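Local coordinates for protein alanine racemase (Acinetobacter baumannii, PDB 4QHR) that belongs to the alanine racemase family, pairing an N-terminal TIM-barrel-type domain with a C-terminal domain built largely of beta strands, at residues Gly276-Arg279 against Ala280-Lys283; Gln319-Trp323 against Gly324-Leu328. All blocks are in the same frame, centred on the assembly; numbering follows the deposited sequence.

In the fold
Both contacts lie in the C-terminal domain, on the same side of the chain's centre, with their own centres about 15 Å apart. Contact 1 comes first along the chain, in the loop that leads from strand 264-269 to strand 286-289. Contact 2 follows where strand 319-321, paired antiparallel with strand 234-246 in the mixed sheet, runs out into the turn before helix 329-335. They pack against each other through Tyr277, whose CE1 lies 3.6 Å from Leu322 CD2, and through Pro278, which approaches the indole of Trp323. Contact 1 also reaches the second subunit, so the loop runs from the packing against Leu322 and Trp323 to the dimer interface.

Contact 1: residues Gly276-Arg279 against Ala280-Lys283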
loop_
_atom_site.group_PDB
_atom_site.type_symbol
_atom_site.label_atom_id
_atom_site.label_comp_id
_atom_site.label_asym_id
_atom_site.label_seq_id
_atom_site.Cartn_x
_atom_site.Cartn_y
_atom_site.Cartn_z
ATOM N N GLY A 276 2.882 4.241 -1.295
ATOM C CA GLY A 276 1.472 4.048 -0.984
ATOM C C GLY A 276 0.582 5.213 -1.390
ATOM O O GLY A 276 -0.587 5.194 -1.085
ATOM N N TYR A 277 1.105 6.207 -2.114
ATOM C CA TYR A 277 0.236 7.198 -2.710
ATOM C C TYR A 277 -0.470 6.578 -3.936
ATOM O O TYR A 277 0.217 5.991 -4.764
ATOM C CB TYR A 277 1.058 8.407 -3.129
ATOM C CG TYR A 277 0.216 9.602 -3.550
ATOM C CD1 TYR A 277 -0.472 10.359 -2.611
ATOM C CD2 TYR A 277 0.105 9.957 -4.856
ATOM C CE1 TYR A 277 -1.240 11.458 -2.984
ATOM C CE2 TYR A 277 -0.634 11.073 -5.250
ATOM C CZ TYR A 277 -1.321 11.810 -4.311
ATOM O OH TYR A 277 -2.063 12.911 -4.721
ATOM N N PRO A 278 -1.819 6.664 -4.033
ATOM C CA PRO A 278 -2.519 5.853 -5.025
ATOM C C PRO A 278 -2.261 6.343 -6.439
ATOM O O PRO A 278 -2.069 7.538 -6.628
ATOM C CB PRO A 278 -3.999 6.025 -4.686
ATOM C CG PRO A 278 -4.064 6.682 -3.372
ATOM C CD PRO A 278 -2.763 7.395 -3.150
ATOM N N ARG A 279 -2.265 5.418 -7.394
ATOM C CA ARG A 279 -1.877 5.697 -8.761
ATOM C C ARG A 279 -3.037 6.128 -9.621
ATOM O O ARG A 279 -2.883 7.089 -10.399
ATOM C CB ARG A 279 -1.274 4.428 -9.420
ATOM C CG ARG A 279 -0.876 4.547 -10.860
ATOM C CD ARG A 279 -0.245 3.268 -11.438
ATOM N NE ARG A 279 -0.163 3.383 -12.898
ATOM C CZ ARG A 279 -1.171 3.100 -13.746
ATOM N NH1 ARG A 279 -2.348 2.622 -13.305
ATOM N NH2 ARG A 279 -0.995 3.239 -15.054
ATOM N N ALA A 280 -4.143 5.406 -9.551
ATOM C CA ALA A 280 -5.124 5.491 -10.626
ATOM C C ALA A 280 -6.358 6.320 -10.198
ATOM O O ALA A 280 -7.076 5.941 -9.294
ATOM C CB ALA A 280 -5.514 4.098 -11.101
ATOM N N TYR A 281 -6.571 7.447 -10.843
ATOM C CA TYR A 281 -7.617 8.366 -10.449
ATOM C C TYR A 281 -8.759 8.361 -11.427
ATOM O O TYR A 281 -8.568 8.107 -12.593
ATOM C CB TYR A 281 -7.011 9.744 -10.263
ATOM C CG TYR A 281 -6.145 9.731 -9.070
ATOM C CD1 TYR A 281 -4.838 9.295 -9.163
ATOM C CD2 TYR A 281 -6.631 10.099 -7.815
ATOM C CE1 TYR A 281 -3.995 9.257 -8.046
ATOM C CE2 TYR A 281 -5.792 10.055 -6.678
ATOM C CZ TYR A 281 -4.470 9.634 -6.813
ATOM O OH TYR A 281 -3.617 9.578 -5.707
ATOM N N VAL A 282 -9.958 8.622 -10.947
ATOM C CA VAL A 282 -11.141 8.657 -11.806
ATOM C C VAL A 282 -11.735 10.088 -11.991
ATOM O O VAL A 282 -12.664 10.297 -12.785
ATOM C CB VAL A 282 -12.232 7.692 -11.294
ATOM C CG1 VAL A 282 -11.763 6.266 -11.364
ATOM C CG2 VAL A 282 -12.632 8.038 -9.903
ATOM N N LYS A 283 -11.199 11.037 -11.212
ATOM C CA LYS A 283 -11.508 12.462 -11.283
ATOM C C LYS A 283 -10.192 13.107 -10.957
ATOM O O LYS A 283 -9.294 12.422 -10.468
ATOM C CB LYS A 283 -12.507 12.878 -10.188
ATOM C CG LYS A 283 -13.552 11.833 -9.812
ATOM C CD LYS A 283 -14.728 12.351 -8.971
ATOM C CE LYS A 283 -14.372 13.447 -7.961
ATOM N NZ LYS A 283 -15.619 14.038 -7.373
#
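In the long loop between strands 264-269 and 286-289 of the C-terminal domain, at the dimer interface, the Tyr281 side chain folds back along the chain to Pro278 and the ring of Tyr277. Tyr281 OH donates a hydrogen bond to Pro278 O at 2.7 Å, arriving 38° out of the carbonyl plane with a C=O...O angle of 126°. The same hydroxyl sits over one face of the Tyr277 ring, near its rim, with Tyr277 CE2 at 3.4 Å. Pro278 CD covers that face too, and it lies 3.5 Å from Tyr281 OH, so the hydroxyl and the pyrrolidine edge share that face, side by side. The two tyrosine side chains cross nearly at a right angle. With CG anti to its carbonyl carbon (chi1 -69°), the Tyr281 side chain runs back along the preceding residues, and Pro278 O and Arg279 O both lie at its ring edge. Arg279 points the other way on a chain extended as far as NE: its NH1 is hydrogen-bonded to Thr338 of the second subunit, and its backbone N to Glu342 of that subunit. Next to Arg279, Ala280 O accepts from Asn336 of the same chain, and Lys283 forms a salt bridge with Glu334 on helix 329-335. At the base of the Tyr281 ring, CD1 comes to 3.2 Å from Arg279 O.

Contact 2: residues Gln319-Trp323 against Gly324-Leu328; sequences QVELW and GNHRL
Glu321 of strand 319-321 faces a turn in which the backbone closes through Gly324 N to Arg327 O at 2.8 Å, while Trp323 CA makes a CA-H...O contact of 3.0 Å with that same oxygen. OE2 of Glu321 lies against the inner amides of the turn. The Glu321 chain is extended, with CG anti to the backbone N (chi1 176°), which carries OE2 to the amides of His326 and Arg327 and OE1 to the imidazole. OE2 accepts two backbone bonds: His326 N reaches its syn lone pair at 2.8 Å, and Arg327 N comes from above the carboxylate plane at 2.9 Å. OE1 offers its syn lone pair to His326 ND1, 2.6 Å away and almost straight at 173°; the oxygen lies in the imidazole plane, although the carboxylate and ring planes are 48° apart. This His-carboxylate bond helps to set the ring's rotation, and with both Glu321 oxygens engaged the carboxylate probably stays ionised. Just before the turn, Leu322 and Trp323 both face Phe236, a classic beta bulge in the pairing with strand 234-246. The indole leads away from the turn to meet the Phe236 ring at a steep tilt. Arg327 bends at chi2, its CG passing 3.6 Å from Leu322 O, and its NH2 is hydrogen-bonded to Asn285. Leu328 then takes the N-cap position of helix 329-335.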
loop_
_atom_site.group_PDB
_atom_site.type_symbol
_atom_site.label_atom_id
_atom_site.label_comp_id
_atom_site.label_asym_id
_atom_site.label_seq_id
_atom_site.Cartn_x
_atom_site.Cartn_y
_atom_site.Cartn_z
ATOM N N GLN A 319 7.260 21.935 0.987
ATOM C CA GLN A 319 6.564 20.832 1.595
ATOM C C GLN A 319 5.228 20.708 0.906
ATOM O O GLN A 319 4.617 21.665 0.622
ATOM C CB GLN A 319 6.390 21.036 3.120
ATOM C CG GLN A 319 7.419 20.271 3.966
ATOM C CD GLN A 319 6.819 19.787 5.292
ATOM O OE1 GLN A 319 6.851 20.526 6.277
ATOM N NE2 GLN A 319 6.270 18.529 5.327
ATOM N N VAL A 320 4.816 19.499 0.636
ATOM C CA VAL A 320 3.607 19.217 -0.113
ATOM C C VAL A 320 2.771 18.185 0.680
ATOM O O VAL A 320 3.311 17.129 1.074
ATOM C CB VAL A 320 3.959 18.603 -1.482
ATOM C CG1 VAL A 320 2.709 18.178 -2.258
ATOM C CG2 VAL A 320 4.768 19.599 -2.301
ATOM N N GLU A 321 1.512 18.519 0.944
ATOM C CA GLU A 321 0.624 17.665 1.700
ATOM C C GLU A 321 -0.212 16.801 0.772
ATOM O O GLU A 321 -0.983 17.316 -0.059
ATOM C CB GLU A 321 -0.286 18.505 2.603
ATOM C CG GLU A 321 -1.329 17.669 3.360
ATOM C CD GLU A 321 -2.211 18.557 4.247
ATOM O OE1 GLU A 321 -1.643 19.523 4.812
ATOM O OE2 GLU A 321 -3.431 18.326 4.333
ATOM N N LEU A 322 -0.091 15.481 0.917
ATOM C CA LEU A 322 -0.861 14.559 0.097
ATOM C C LEU A 322 -2.211 14.313 0.720
ATOM O O LEU A 322 -3.224 14.286 0.037
ATOM C CB LEU A 322 -0.081 13.290 -0.118
ATOM C CG LEU A 322 1.268 13.697 -0.695
ATOM C CD1 LEU A 322 2.280 12.702 -0.273
ATOM C CD2 LEU A 322 1.161 13.956 -2.193
ATOM N N TRP A 323 -2.254 14.187 2.035
ATOM C CA TRP A 323 -3.482 14.363 2.745
ATOM C C TRP A 323 -3.185 14.681 4.172
ATOM O O TRP A 323 -2.053 14.453 4.642
ATOM C CB TRP A 323 -4.380 13.132 2.614
ATOM C CG TRP A 323 -3.836 11.803 3.080
ATOM C CD1 TRP A 323 -3.741 11.355 4.382
ATOM C CD2 TRP A 323 -3.476 10.706 2.258
ATOM N NE1 TRP A 323 -3.287 10.053 4.389
ATOM C CE2 TRP A 323 -3.113 9.646 3.096
ATOM C CE3 TRP A 323 -3.382 10.531 0.871
ATOM C CZ2 TRP A 323 -2.678 8.415 2.599
ATOM C CZ3 TRP A 323 -2.949 9.305 0.387
ATOM C CH2 TRP A 323 -2.620 8.262 1.264
ATOM N N GLY A 324 -4.175 15.255 4.854
ATOM C CA GLY A 324 -4.032 15.682 6.242
ATOM C C GLY A 324 -5.142 16.678 6.592
ATOM O O GLY A 324 -6.294 16.452 6.295
ATOM N N ASN A 325 -4.806 17.784 7.237
ATOM C CA ASN A 325 -5.861 18.752 7.597
ATOM C C ASN A 325 -6.322 19.677 6.446
ATOM O O ASN A 325 -7.404 20.296 6.544
ATOM C CB ASN A 325 -5.399 19.623 8.734
ATOM C CG ASN A 325 -5.342 18.897 10.038
ATOM O OD1 ASN A 325 -4.244 18.573 10.555
ATOM N ND2 ASN A 325 -6.488 18.629 10.584
ATOM N N HIS A 326 -5.516 19.797 5.389
ATOM C CA HIS A 326 -5.814 20.728 4.289
ATOM C C HIS A 326 -6.302 20.021 3.067
ATOM O O HIS A 326 -7.225 20.530 2.436
ATOM C CB HIS A 326 -4.590 21.580 3.987
ATOM C CG HIS A 326 -4.002 22.156 5.228
ATOM N ND1 HIS A 326 -2.922 21.590 5.847
ATOM C CD2 HIS A 326 -4.423 23.154 6.034
ATOM C CE1 HIS A 326 -2.635 22.277 6.947
ATOM N NE2 HIS A 326 -3.551 23.220 7.095
ATOM N N ARG A 327 -5.720 18.890 2.698
ATOM C CA ARG A 327 -6.335 18.013 1.678
ATOM C C ARG A 327 -6.848 16.766 2.402
ATOM O O ARG A 327 -6.064 15.970 2.944
ATOM C CB ARG A 327 -5.317 17.633 0.626
ATOM C CG ARG A 327 -5.780 16.750 -0.527
ATOM C CD ARG A 327 -6.937 17.358 -1.304
ATOM N NE ARG A 327 -7.344 16.471 -2.405
ATOM C CZ ARG A 327 -8.465 16.580 -3.091
ATOM N NH1 ARG A 327 -9.329 17.565 -2.809
ATOM N NH2 ARG A 327 -8.740 15.681 -4.040
ATOM N N LEU A 328 -8.159 16.594 2.436
ATOM C CA LEU A 328 -8.766 15.550 3.281
ATOM C C LEU A 328 -8.609 14.192 2.627
ATOM O O LEU A 328 -8.899 14.040 1.432
ATOM C CB LEU A 328 -10.225 15.841 3.602
ATOM C CG LEU A 328 -10.452 17.147 4.359
ATOM C CD1 LEU A 328 -11.923 17.470 4.320
ATOM C CD2 LEU A 328 -9.951 17.042 5.801
#